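Local structure of ancillary protein 1 (Streptococcus pyogenes, 2XI9) at residues P169-E172 and M178-D181; I231-S234 and Q240-A243; R242-L247 and G270-S275; Y250-S255 and E285-S290. The protein is a pilus-presented adhesin, probably collagen-binding, whose C-terminal part, described here, carries an internal thioester required for efficient interaction with host cells. One frame throughout, in Å; residues are numbered along the deposited sequence.

Contact 1 of 4, residues P169-E172 and M178-D181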
loop_
_atom_site.group_PDB
_atom_site.type_symbol
_atom_site.label_atom_id
_atom_site.label_comp_id
_atom_site.label_asym_id
_atom_site.label_seq_id
_atom_site.Cartn_x
_atom_site.Cartn_y
_atom_site.Cartn_z
ATOM N N PRO A 169 11.655 -9.251 -1.882
ATOM C CA PRO A 169 12.730 -10.197 -1.996
ATOM C C PRO A 169 12.916 -10.778 -3.379
ATOM O O PRO A 169 11.943 -11.188 -4.046
ATOM C CB PRO A 169 12.360 -11.273 -0.977
ATOM C CG PRO A 169 11.515 -10.562 0.026
ATOM C CD PRO A 169 10.853 -9.471 -0.663
ATOM N N ASP A 170 14.184 -10.830 -3.809
ATOM C CA ASP A 170 14.490 -11.430 -5.091
ATOM C C ASP A 170 14.139 -12.920 -5.068
ATOM O O ASP A 170 14.433 -13.638 -4.097
ATOM C CB ASP A 170 15.977 -11.286 -5.427
ATOM C CG ASP A 170 16.392 -9.849 -5.717
ATOM O OD1 ASP A 170 15.548 -9.000 -6.015
ATOM O OD2 ASP A 170 17.598 -9.576 -5.638
ATOM N N SER A 171 13.541 -13.378 -6.162
ATOM C CA SER A 171 13.170 -14.765 -6.325
ATOM C C SER A 171 13.857 -15.255 -7.569
ATOM O O SER A 171 13.512 -14.849 -8.664
ATOM C CB SER A 171 11.663 -14.917 -6.490
ATOM O OG SER A 171 11.347 -16.295 -6.681
ATOM N N GLU A 172 14.820 -16.132 -7.396
ATOM C CA GLU A 172 15.592 -16.646 -8.531
ATOM C C GLU A 172 14.703 -17.436 -9.497
ATOM O O GLU A 172 14.869 -17.343 -10.716
ATOM C CB GLU A 172 16.761 -17.502 -8.071
ATOM C CG GLU A 172 17.653 -17.854 -9.251
ATOM C CD GLU A 172 18.926 -18.588 -8.893
ATOM O OE1 GLU A 172 19.177 -18.853 -7.695
ATOM O OE2 GLU A 172 19.660 -18.906 -9.846
HETATM N N MSE A 178 8.954 -20.204 -2.212
HETATM C CA MSE A 178 8.987 -19.094 -1.259
HETATM C C MSE A 178 10.430 -18.672 -1.067
HETATM O O MSE A 178 11.314 -19.519 -0.977
HETATM C CB MSE A 178 8.410 -19.523 0.086
HETATM C CG MSE A 178 6.929 -19.718 0.078
HETATM SE SE MSE A 178 6.415 -20.658 1.694
HETATM C CE MSE A 178 4.524 -20.116 1.610
ATOM N N THR A 179 10.688 -17.371 -1.026
ATOM C CA THR A 179 12.064 -16.936 -0.789
ATOM C C THR A 179 12.430 -17.203 0.676
ATOM O O THR A 179 11.550 -17.312 1.535
ATOM C CB THR A 179 12.249 -15.453 -1.085
ATOM O OG1 THR A 179 11.563 -14.706 -0.078
ATOM C CG2 THR A 179 11.717 -15.068 -2.507
ATOM N N PRO A 180 13.736 -17.284 0.976
ATOM C CA PRO A 180 14.142 -17.433 2.378
ATOM C C PRO A 180 13.750 -16.218 3.244
ATOM O O PRO A 180 13.412 -16.372 4.419
ATOM C CB PRO A 180 15.668 -17.603 2.313
ATOM C CG PRO A 180 16.084 -17.330 0.911
ATOM C CD PRO A 180 14.870 -17.314 0.034
ATOM N N ASP A 181 13.756 -15.030 2.664
ATOM C CA ASP A 181 13.326 -13.837 3.400
ATOM C C ASP A 181 11.863 -13.964 3.876
ATOM O O ASP A 181 11.514 -13.520 4.979
ATOM C CB ASP A 181 13.517 -12.590 2.555
ATOM C CG ASP A 181 15.004 -12.185 2.400
ATOM O OD1 ASP A 181 15.789 -12.272 3.377
ATOM O OD2 ASP A 181 15.376 -11.773 1.279
#
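Pro169 and Thr179 meet at about a right angle, with CB of Pro169 resting 3.6 Å from OG1 of Thr179. The touch is van der Waals; the hydroxyl's hydrogen-bond partner is N of Phe182. The other branch of the threonine turns to the neighbouring backbone: CG2 of Thr179 lies 3.5 Å from O of Asp170 and 4.0 Å from CB of Ser171. One small branched side chain therefore fills the angle between the proline ring and the following peptide. Beside the threonine, at the same CB-CG edge of the ring, Asp181 adds a second touch, its CB 3.8 Å from CG of Pro169, and OD2 of Asp181 stands at the same distance from CB of Pro169.

Thr179 occupies the N-cap of the short helix 180-183, and this is what fixes its rotation. With chi1 at 70°, OG1 sits between the backbone N and the carbonyl carbon, where it can bond N of Phe182, and CG2 is thereby delivered to strand 170-171. The contact thus joins a helix cap to an outermost strand of the seven-stranded mixed sheet, and that strand pairs in parallel with strand 127-130.

In the next shell, Ser171 OG bonds N of Gly175, within the connecting loop, and Asp170 OD1 takes a bond from ND2 of Asn129. N of Thr179 is held by the carboxylate of Glu126. OD1 of Asp181 lies close to the like-charged carboxylate of Glu186, which may favour protonation of one of the two acids.

Contact 2 of 4, residues I231-S234 and Q240-A243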
loop_
_atom_site.group_PDB
_atom_site.type_symbol
_atom_site.label_atom_id
_atom_site.label_comp_id
_atom_site.label_asym_id
_atom_site.label_seq_id
_atom_site.Cartn_x
_atom_site.Cartn_y
_atom_site.Cartn_z
ATOM N N ILE A 231 -1.241 -4.017 -25.434
ATOM C CA ILE A 231 -0.554 -2.706 -25.276
ATOM C C ILE A 231 -0.971 -1.818 -26.479
ATOM O O ILE A 231 -0.662 -2.098 -27.623
ATOM C CB ILE A 231 0.992 -2.799 -25.209
ATOM C CG1 ILE A 231 1.481 -3.824 -24.172
ATOM C CG2 ILE A 231 1.566 -1.422 -24.859
ATOM C CD1 ILE A 231 1.037 -3.552 -22.731
ATOM N N GLU A 232 -1.680 -0.749 -26.193
ATOM C CA GLU A 232 -2.294 0.054 -27.232
ATOM C C GLU A 232 -1.365 1.155 -27.722
ATOM O O GLU A 232 -1.517 1.641 -28.828
ATOM C CB GLU A 232 -3.564 0.670 -26.670
ATOM C CG GLU A 232 -4.549 -0.382 -26.169
ATOM C CD GLU A 232 -5.871 0.203 -25.720
ATOM O OE1 GLU A 232 -5.886 1.283 -25.057
ATOM O OE2 GLU A 232 -6.900 -0.438 -26.027
ATOM N N TYR A 233 -0.411 1.567 -26.890
ATOM C CA TYR A 233 0.465 2.655 -27.292
ATOM C C TYR A 233 1.446 2.116 -28.333
ATOM O O TYR A 233 2.090 1.079 -28.139
ATOM C CB TYR A 233 1.166 3.285 -26.092
ATOM C CG TYR A 233 0.204 3.810 -25.035
ATOM C CD1 TYR A 233 -0.432 5.039 -25.178
ATOM C CD2 TYR A 233 -0.077 3.066 -23.911
ATOM C CE1 TYR A 233 -1.323 5.509 -24.210
ATOM C CE2 TYR A 233 -0.961 3.515 -22.941
ATOM C CZ TYR A 233 -1.582 4.740 -23.085
ATOM O OH TYR A 233 -2.466 5.165 -22.093
ATOM N N SER A 234 1.546 2.834 -29.437
ATOM C CA SER A 234 2.295 2.376 -30.602
ATOM C C SER A 234 3.773 2.111 -30.265
ATOM O O SER A 234 4.442 2.972 -29.701
ATOM C CB SER A 234 2.219 3.412 -31.742
ATOM O OG SER A 234 0.908 3.509 -32.284
ATOM N N GLN A 240 7.889 -2.008 -21.217
ATOM C CA GLN A 240 7.917 -0.551 -21.308
ATOM C C GLN A 240 6.664 0.063 -20.625
ATOM O O GLN A 240 6.789 1.041 -19.877
ATOM C CB GLN A 240 8.101 -0.087 -22.747
ATOM C CG GLN A 240 9.529 -0.341 -23.268
ATOM C CD GLN A 240 9.724 -0.142 -24.732
ATOM O OE1 GLN A 240 8.773 -0.145 -25.517
ATOM N NE2 GLN A 240 10.995 0.022 -25.133
ATOM N N LEU A 241 5.471 -0.500 -20.864
ATOM C CA LEU A 241 4.299 0.013 -20.171
ATOM C C LEU A 241 4.410 -0.212 -18.667
ATOM O O LEU A 241 4.042 0.677 -17.873
ATOM C CB LEU A 241 2.975 -0.518 -20.737
ATOM C CG LEU A 241 1.696 0.091 -20.179
ATOM C CD1 LEU A 241 1.609 1.570 -20.548
ATOM C CD2 LEU A 241 0.406 -0.707 -20.691
ATOM N N ARG A 242 4.934 -1.369 -18.262
ATOM C CA ARG A 242 5.158 -1.641 -16.845
ATOM C C ARG A 242 6.070 -0.568 -16.210
ATOM O O ARG A 242 5.784 -0.043 -15.150
ATOM C CB ARG A 242 5.733 -3.052 -16.668
ATOM C CG ARG A 242 5.719 -3.574 -15.227
ATOM C CD ARG A 242 6.000 -5.053 -15.211
ATOM N NE ARG A 242 5.861 -5.616 -13.860
ATOM C CZ ARG A 242 5.662 -6.888 -13.590
ATOM N NH1 ARG A 242 5.573 -7.790 -14.565
ATOM N NH2 ARG A 242 5.581 -7.258 -12.316
ATOM N N ALA A 243 7.184 -0.271 -16.861
ATOM C CA ALA A 243 8.093 0.742 -16.383
ATOM C C ALA A 243 7.445 2.127 -16.320
ATOM O O ALA A 243 7.617 2.832 -15.336
ATOM C CB ALA A 243 9.323 0.796 -17.219
#
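Leu241 holds its two methyls against two different partners, and the contact is best read as a fork placed between Ile231 and Tyr233. The side chains of Ile231 and Leu241 run antiparallel, overlapping at their ends: CD1 of Ile231 lies 3.6 Å from CD2 of Leu241 and 4.1 Å from CB of Leu241. Tyr233 comes in differently, crossing the leucine at about a right angle. Its ring is tilted obliquely to the other branch, and CD1 of Leu241 is equally near two ring carbons, 4.0 Å from both CD2 and CE2 of Tyr233.

The fork is set by the leucine's own torsions. A trans chi1 (-173°) carries both methyls out from the helix towards the loop, and chi2 of 65° then splits them between the isoleucine and the ring. Ile231 answers with CG1 beside its backbone N (chi1 -51°), bringing CD1 forward while CG2 stays behind. All the touching atoms are carbon, so the fit relies on shape and on the exclusion of water.

Helix 274-288 adds a third party, since both Tyr233 and Leu241 also touch Val279 and the tyrosine reaches Ile282 as well. Elsewhere on the turn, Gln240 gives NE2 to O of Leu137, and Arg242 leads away to Tyr147, with which it forms a cation-pi pair. The pattern is that of a connecting loop folded back on the first turns of the helix it precedes: in this thioester domain, the link from helix 209-222 is pinned to the start of helix 238-253 through apolar side chains.

Contact 3 of 4, residues R242-L247 and G270-S275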
loop_
_atom_site.group_PDB
_atom_site.type_symbol
_atom_site.label_atom_id
_atom_site.label_comp_id
_atom_site.label_asym_id
_atom_site.label_seq_id
_atom_site.Cartn_x
_atom_site.Cartn_y
_atom_site.Cartn_z
ATOM N N ARG A 242 4.934 -1.369 -18.262
ATOM C CA ARG A 242 5.158 -1.641 -16.845
ATOM C C ARG A 242 6.070 -0.568 -16.210
ATOM O O ARG A 242 5.784 -0.043 -15.150
ATOM C CB ARG A 242 5.733 -3.052 -16.668
ATOM C CG ARG A 242 5.719 -3.574 -15.227
ATOM C CD ARG A 242 6.000 -5.053 -15.211
ATOM N NE ARG A 242 5.861 -5.616 -13.860
ATOM C CZ ARG A 242 5.662 -6.888 -13.590
ATOM N NH1 ARG A 242 5.573 -7.790 -14.565
ATOM N NH2 ARG A 242 5.581 -7.258 -12.316
ATOM N N ALA A 243 7.184 -0.271 -16.861
ATOM C CA ALA A 243 8.093 0.742 -16.383
ATOM C C ALA A 243 7.445 2.127 -16.320
ATOM O O ALA A 243 7.617 2.832 -15.336
ATOM C CB ALA A 243 9.323 0.796 -17.219
ATOM N N ALA A 244 6.715 2.501 -17.367
ATOM C CA ALA A 244 6.057 3.793 -17.420
ATOM C C ALA A 244 5.093 3.895 -16.253
ATOM O O ALA A 244 4.990 4.950 -15.651
ATOM C CB ALA A 244 5.338 3.975 -18.777
ATOM N N THR A 245 4.371 2.789 -15.953
ATOM C CA THR A 245 3.425 2.707 -14.831
ATOM C C THR A 245 4.179 2.909 -13.515
ATOM O O THR A 245 3.723 3.660 -12.641
ATOM C CB THR A 245 2.567 1.341 -14.839
ATOM O OG1 THR A 245 2.019 1.103 -16.168
ATOM C CG2 THR A 245 1.433 1.379 -13.843
ATOM N N GLN A 246 5.325 2.251 -13.365
ATOM C CA GLN A 246 6.095 2.368 -12.138
ATOM C C GLN A 246 6.547 3.819 -11.922
ATOM O O GLN A 246 6.499 4.340 -10.810
ATOM C CB GLN A 246 7.318 1.440 -12.185
ATOM C CG GLN A 246 8.218 1.481 -10.918
ATOM C CD GLN A 246 7.515 1.043 -9.656
ATOM O OE1 GLN A 246 7.473 -0.143 -9.356
ATOM N NE2 GLN A 246 7.018 2.001 -8.875
ATOM N N LEU A 247 7.029 4.438 -12.983
ATOM C CA LEU A 247 7.525 5.828 -12.884
ATOM C C LEU A 247 6.360 6.798 -12.601
ATOM O O LEU A 247 6.524 7.736 -11.882
ATOM C CB LEU A 247 8.292 6.211 -14.154
ATOM C CG LEU A 247 8.849 7.640 -14.209
ATOM C CD1 LEU A 247 9.826 7.822 -13.055
ATOM C CD2 LEU A 247 9.491 7.955 -15.606
ATOM N N GLY A 270 17.114 5.900 -16.356
ATOM C CA GLY A 270 18.003 6.303 -17.421
ATOM C C GLY A 270 17.876 5.480 -18.699
ATOM O O GLY A 270 18.104 6.001 -19.780
ATOM N N ASP A 271 17.511 4.198 -18.583
ATOM C CA ASP A 271 17.336 3.326 -19.767
ATOM C C ASP A 271 15.948 3.475 -20.438
ATOM O O ASP A 271 15.654 2.776 -21.408
ATOM C CB ASP A 271 17.489 1.858 -19.350
ATOM C CG ASP A 271 17.630 0.913 -20.539
ATOM O OD1 ASP A 271 18.320 1.240 -21.501
ATOM O OD2 ASP A 271 17.055 -0.195 -20.515
HETATM N N MSE A 272 15.087 4.349 -19.925
HETATM C CA MSE A 272 13.773 4.581 -20.545
HETATM C C MSE A 272 13.916 5.455 -21.789
HETATM O O MSE A 272 14.481 6.557 -21.727
HETATM C CB MSE A 272 12.820 5.235 -19.518
HETATM C CG MSE A 272 11.426 5.448 -19.992
HETATM SE SE MSE A 272 10.200 6.040 -18.651
HETATM C CE MSE A 272 9.672 4.336 -17.870
ATOM N N ASN A 273 13.402 4.982 -22.924
ATOM C CA ASN A 273 13.477 5.752 -24.172
ATOM C C ASN A 273 12.408 6.889 -24.238
ATOM O O ASN A 273 11.517 6.973 -23.380
ATOM C CB ASN A 273 13.476 4.830 -25.406
ATOM C CG ASN A 273 12.117 4.179 -25.689
ATOM O OD1 ASN A 273 11.100 4.597 -25.135
ATOM N ND2 ASN A 273 12.103 3.156 -26.573
ATOM N N ASP A 274 12.519 7.762 -25.231
ATOM C CA ASP A 274 11.598 8.926 -25.344
ATOM C C ASP A 274 10.116 8.526 -25.449
ATOM O O ASP A 274 9.280 9.082 -24.737
ATOM C CB ASP A 274 11.953 9.781 -26.559
ATOM C CG ASP A 274 13.269 10.552 -26.400
ATOM O OD1 ASP A 274 13.788 10.668 -25.271
ATOM O OD2 ASP A 274 13.780 11.057 -27.422
ATOM N N SER A 275 9.800 7.592 -26.351
ATOM C CA SER A 275 8.423 7.048 -26.494
ATOM C C SER A 275 7.827 6.562 -25.188
ATOM O O SER A 275 6.660 6.808 -24.924
ATOM C CB SER A 275 8.374 5.878 -27.505
ATOM O OG SER A 275 8.817 6.297 -28.762
#
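Met272, present as selenomethionine, lays the end of its side chain over the backbone of helix 238-253. Its terminal methyl CE is 3.5 Å from C of Ala243 and equally close to N of Ala244, which places it against the peptide bond joining the two alanines. It also lies 3.6 Å from CB of Ala243. The small side chains of both residues probably allow so close an approach to the main chain. One turn on, the selenium takes over: SE of Met272 is 3.7 Å from CD2 of Leu247, the leucine and the methionine crossing obliquely.

The shape of the long side chain explains this division of labour. It leaves the backbone extended, with chi1 and chi2 both near 180°, and bends only at its end (chi3 -85°), so that CE is folded down on the alanines while SE remains beside the leucine. Ala243 and Leu247 are themselves linked by a backbone bond of 2.9 Å from N of Leu247 to O of Ala243. A flexible apolar chain thus bridges successive turns of a helix, in a wholly buried contact.

The residues flanking Met272 are tied down on other sides. Asp271 OD1 and OD2 bond OG1 of Thr139 and N of Gln140, and Asn273 is the N-cap of helix 274-288. Leu277 of that helix touches both Leu247 and Met272, while Ala244 meets Ala280. Behind this face Arg242, Thr245 and Gln246 turn to strand 155-160, where Gln246 NE2 bonds O of Cys160, probably the cysteine of the internal thioester.

Contact 4 of 4, residues Y250-S255 and E285-S290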
loop_
_atom_site.group_PDB
_atom_site.type_symbol
_atom_site.label_atom_id
_atom_site.label_comp_id
_atom_site.label_asym_id
_atom_site.label_seq_id
_atom_site.Cartn_x
_atom_site.Cartn_y
_atom_site.Cartn_z
ATOM N N TYR A 250 5.740 6.701 -9.006
ATOM C CA TYR A 250 6.778 7.482 -8.339
ATOM C C TYR A 250 6.573 8.997 -8.484
ATOM O O TYR A 250 6.927 9.746 -7.587
ATOM C CB TYR A 250 8.161 7.111 -8.866
ATOM C CG TYR A 250 8.710 5.758 -8.447
ATOM C CD1 TYR A 250 8.269 5.108 -7.285
ATOM C CD2 TYR A 250 9.673 5.141 -9.200
ATOM C CE1 TYR A 250 8.795 3.901 -6.895
ATOM C CE2 TYR A 250 10.230 3.909 -8.800
ATOM C CZ TYR A 250 9.772 3.299 -7.655
ATOM O OH TYR A 250 10.311 2.097 -7.251
ATOM N N TYR A 251 6.019 9.423 -9.619
ATOM C CA TYR A 251 5.639 10.797 -9.834
ATOM C C TYR A 251 4.770 11.331 -8.687
ATOM O O TYR A 251 4.988 12.448 -8.237
ATOM C CB TYR A 251 4.951 10.965 -11.205
ATOM C CG TYR A 251 4.483 12.390 -11.493
ATOM C CD1 TYR A 251 3.216 12.825 -11.112
ATOM C CD2 TYR A 251 5.325 13.303 -12.094
ATOM C CE1 TYR A 251 2.803 14.135 -11.353
ATOM C CE2 TYR A 251 4.906 14.614 -12.346
ATOM C CZ TYR A 251 3.651 15.014 -11.969
ATOM O OH TYR A 251 3.245 16.311 -12.203
ATOM N N PHE A 252 3.833 10.519 -8.190
ATOM C CA PHE A 252 2.917 10.906 -7.123
ATOM C C PHE A 252 3.450 10.539 -5.755
ATOM O O PHE A 252 3.261 11.287 -4.837
ATOM C CB PHE A 252 1.506 10.290 -7.318
ATOM C CG PHE A 252 0.796 10.822 -8.543
ATOM C CD1 PHE A 252 0.403 12.129 -8.598
ATOM C CD2 PHE A 252 0.598 10.002 -9.658
ATOM C CE1 PHE A 252 -0.212 12.646 -9.787
ATOM C CE2 PHE A 252 0.031 10.502 -10.844
ATOM C CZ PHE A 252 -0.391 11.802 -10.889
ATOM N N THR A 253 4.091 9.386 -5.602
ATOM C CA THR A 253 4.548 8.977 -4.242
ATOM C C THR A 253 5.843 9.661 -3.737
ATOM O O THR A 253 6.047 9.844 -2.522
ATOM C CB THR A 253 4.751 7.452 -4.145
ATOM O OG1 THR A 253 5.772 7.030 -5.060
ATOM C CG2 THR A 253 3.474 6.704 -4.456
ATOM N N ASP A 254 6.729 9.944 -4.679
ATOM C CA ASP A 254 8.084 10.373 -4.411
ATOM C C ASP A 254 8.479 11.634 -5.188
ATOM O O ASP A 254 9.621 12.051 -5.162
ATOM C CB ASP A 254 9.019 9.226 -4.736
ATOM C CG ASP A 254 8.894 8.061 -3.728
ATOM O OD1 ASP A 254 9.363 8.175 -2.564
ATOM O OD2 ASP A 254 8.359 7.024 -4.119
ATOM N N SER A 255 7.517 12.252 -5.865
ATOM C CA SER A 255 7.766 13.459 -6.633
ATOM C C SER A 255 8.915 13.284 -7.652
ATOM O O SER A 255 9.731 14.159 -7.802
ATOM C CB SER A 255 8.028 14.629 -5.697
ATOM O OG SER A 255 6.885 14.878 -4.879
ATOM N N GLU A 285 -0.848 12.547 -16.706
ATOM C CA GLU A 285 -1.772 13.607 -17.121
ATOM C C GLU A 285 -3.232 13.129 -17.050
ATOM O O GLU A 285 -4.093 13.847 -16.611
ATOM C CB GLU A 285 -1.423 14.127 -18.530
ATOM C CG GLU A 285 -0.117 14.959 -18.572
ATOM C CD GLU A 285 0.300 15.347 -20.004
ATOM O OE1 GLU A 285 -0.512 15.174 -20.957
ATOM O OE2 GLU A 285 1.445 15.860 -20.178
ATOM N N TYR A 286 -3.477 11.866 -17.392
ATOM C CA TYR A 286 -4.777 11.275 -17.209
ATOM C C TYR A 286 -5.122 11.291 -15.725
ATOM O O TYR A 286 -6.161 11.804 -15.312
ATOM C CB TYR A 286 -4.829 9.826 -17.775
ATOM C CG TYR A 286 -6.080 9.112 -17.333
ATOM C CD1 TYR A 286 -7.327 9.531 -17.750
ATOM C CD2 TYR A 286 -6.017 8.061 -16.453
ATOM C CE1 TYR A 286 -8.500 8.881 -17.307
ATOM C CE2 TYR A 286 -7.183 7.411 -15.998
ATOM C CZ TYR A 286 -8.402 7.814 -16.439
ATOM O OH TYR A 286 -9.540 7.165 -15.975
ATOM N N ALA A 287 -4.238 10.745 -14.912
ATOM C CA ALA A 287 -4.471 10.693 -13.478
ATOM C C ALA A 287 -4.807 12.052 -12.882
ATOM O O ALA A 287 -5.786 12.212 -12.109
ATOM C CB ALA A 287 -3.230 10.040 -12.781
ATOM N N GLN A 288 -4.033 13.054 -13.280
ATOM C CA GLN A 288 -4.292 14.421 -12.832
ATOM C C GLN A 288 -5.571 15.076 -13.340
ATOM O O GLN A 288 -5.997 16.119 -12.798
ATOM C CB GLN A 288 -3.095 15.309 -13.218
ATOM C CG GLN A 288 -1.873 14.986 -12.435
ATOM C CD GLN A 288 -0.641 15.791 -12.891
ATOM O OE1 GLN A 288 -0.480 16.137 -14.077
ATOM N NE2 GLN A 288 0.194 16.135 -11.932
ATOM N N ASP A 289 -6.196 14.528 -14.384
ATOM C CA ASP A 289 -7.386 15.191 -14.918
ATOM C C ASP A 289 -8.575 15.011 -13.954
ATOM O O ASP A 289 -8.488 14.224 -13.025
ATOM C CB ASP A 289 -7.657 14.766 -16.358
ATOM C CG ASP A 289 -8.534 13.528 -16.502
ATOM O OD1 ASP A 289 -9.124 12.996 -15.512
ATOM O OD2 ASP A 289 -8.709 13.163 -17.696
ATOM N N SER A 290 -9.640 15.752 -14.170
ATOM C CA SER A 290 -10.735 15.854 -13.169
ATOM C C SER A 290 -11.650 14.610 -13.043
ATOM O O SER A 290 -12.417 14.497 -12.080
ATOM C CB SER A 290 -11.585 17.038 -13.465
ATOM O OG SER A 290 -10.800 18.205 -13.457
HETATM O O HOH W 1 1.885 16.967 -14.979
#
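Tyr251, its CG anti to N (chi1 178°), throws its ring across to helix 274-288, and Gln288, extended beyond CG, brings its amide to the tyrosine hydroxyl. The amide arrives at the ring's edge, near its plane, yet is itself turned steeply, ring and amide planes being 79° apart. NE2 of Gln288 donates to OH of Tyr251 at 3.1 Å, but the N-H points poorly, with an angle of 134°, and the bond is weak. A water adds a second route: it donates to OE1 of Gln288 at 2.7 Å and lies 3.2 Å from OH of Tyr251, so that both ends of the amide are tied to the same hydroxyl, one directly and one through water.

Beside this polar bridge, next in sequence to the tyrosine, sits Phe252. Its CZ is 3.8 Å from CG of Gln288, which lies at the ring edge in the ring plane, and its CE2 is 3.8 Å from CB of Ala287. The neighbouring tyrosine holds the ring from one face, CD1 of Tyr251 standing 3.6 Å above its centre. The phenylalanine is buried and the glutamine exposed, so the contact grades from apolar to solvated.

Outside the segments, Phe252 stacks on His215 and touches Val219, as Ala287 does, while Tyr251 makes a cation-pi pair with Arg205. Lys218 NZ bonds O of Tyr286 and O of Ala287 and forms a salt bridge with Asp289. Here the last turns of helices 238-253 and 274-288 pack together, with helix 209-222 alongside, in the helical part of the thioester domain.

Overall arrangement
From the N terminus, the prealbumin-like part comes first and all four contacts lie in the thioester domain that follows. Contact 1 closes a short loop between an outermost strand of the seven-stranded sheet and helix 180-183; it stands apart, its nearest atoms about 11 Å or more from the others. Contact 2 closes the turn leading into helix 238-253. It shares Arg242 and Ala243 with contact 3, and Gln240 packs there on Asn273. Contacts 3 and 4 cross along the chain, joining helix 238-253 to the residues just ahead of helix 274-288 and to its last turn; their centres are about 15 Å apart. Contacts 2, 3 and 4 thus follow one another along helix 238-253, and none nests in another.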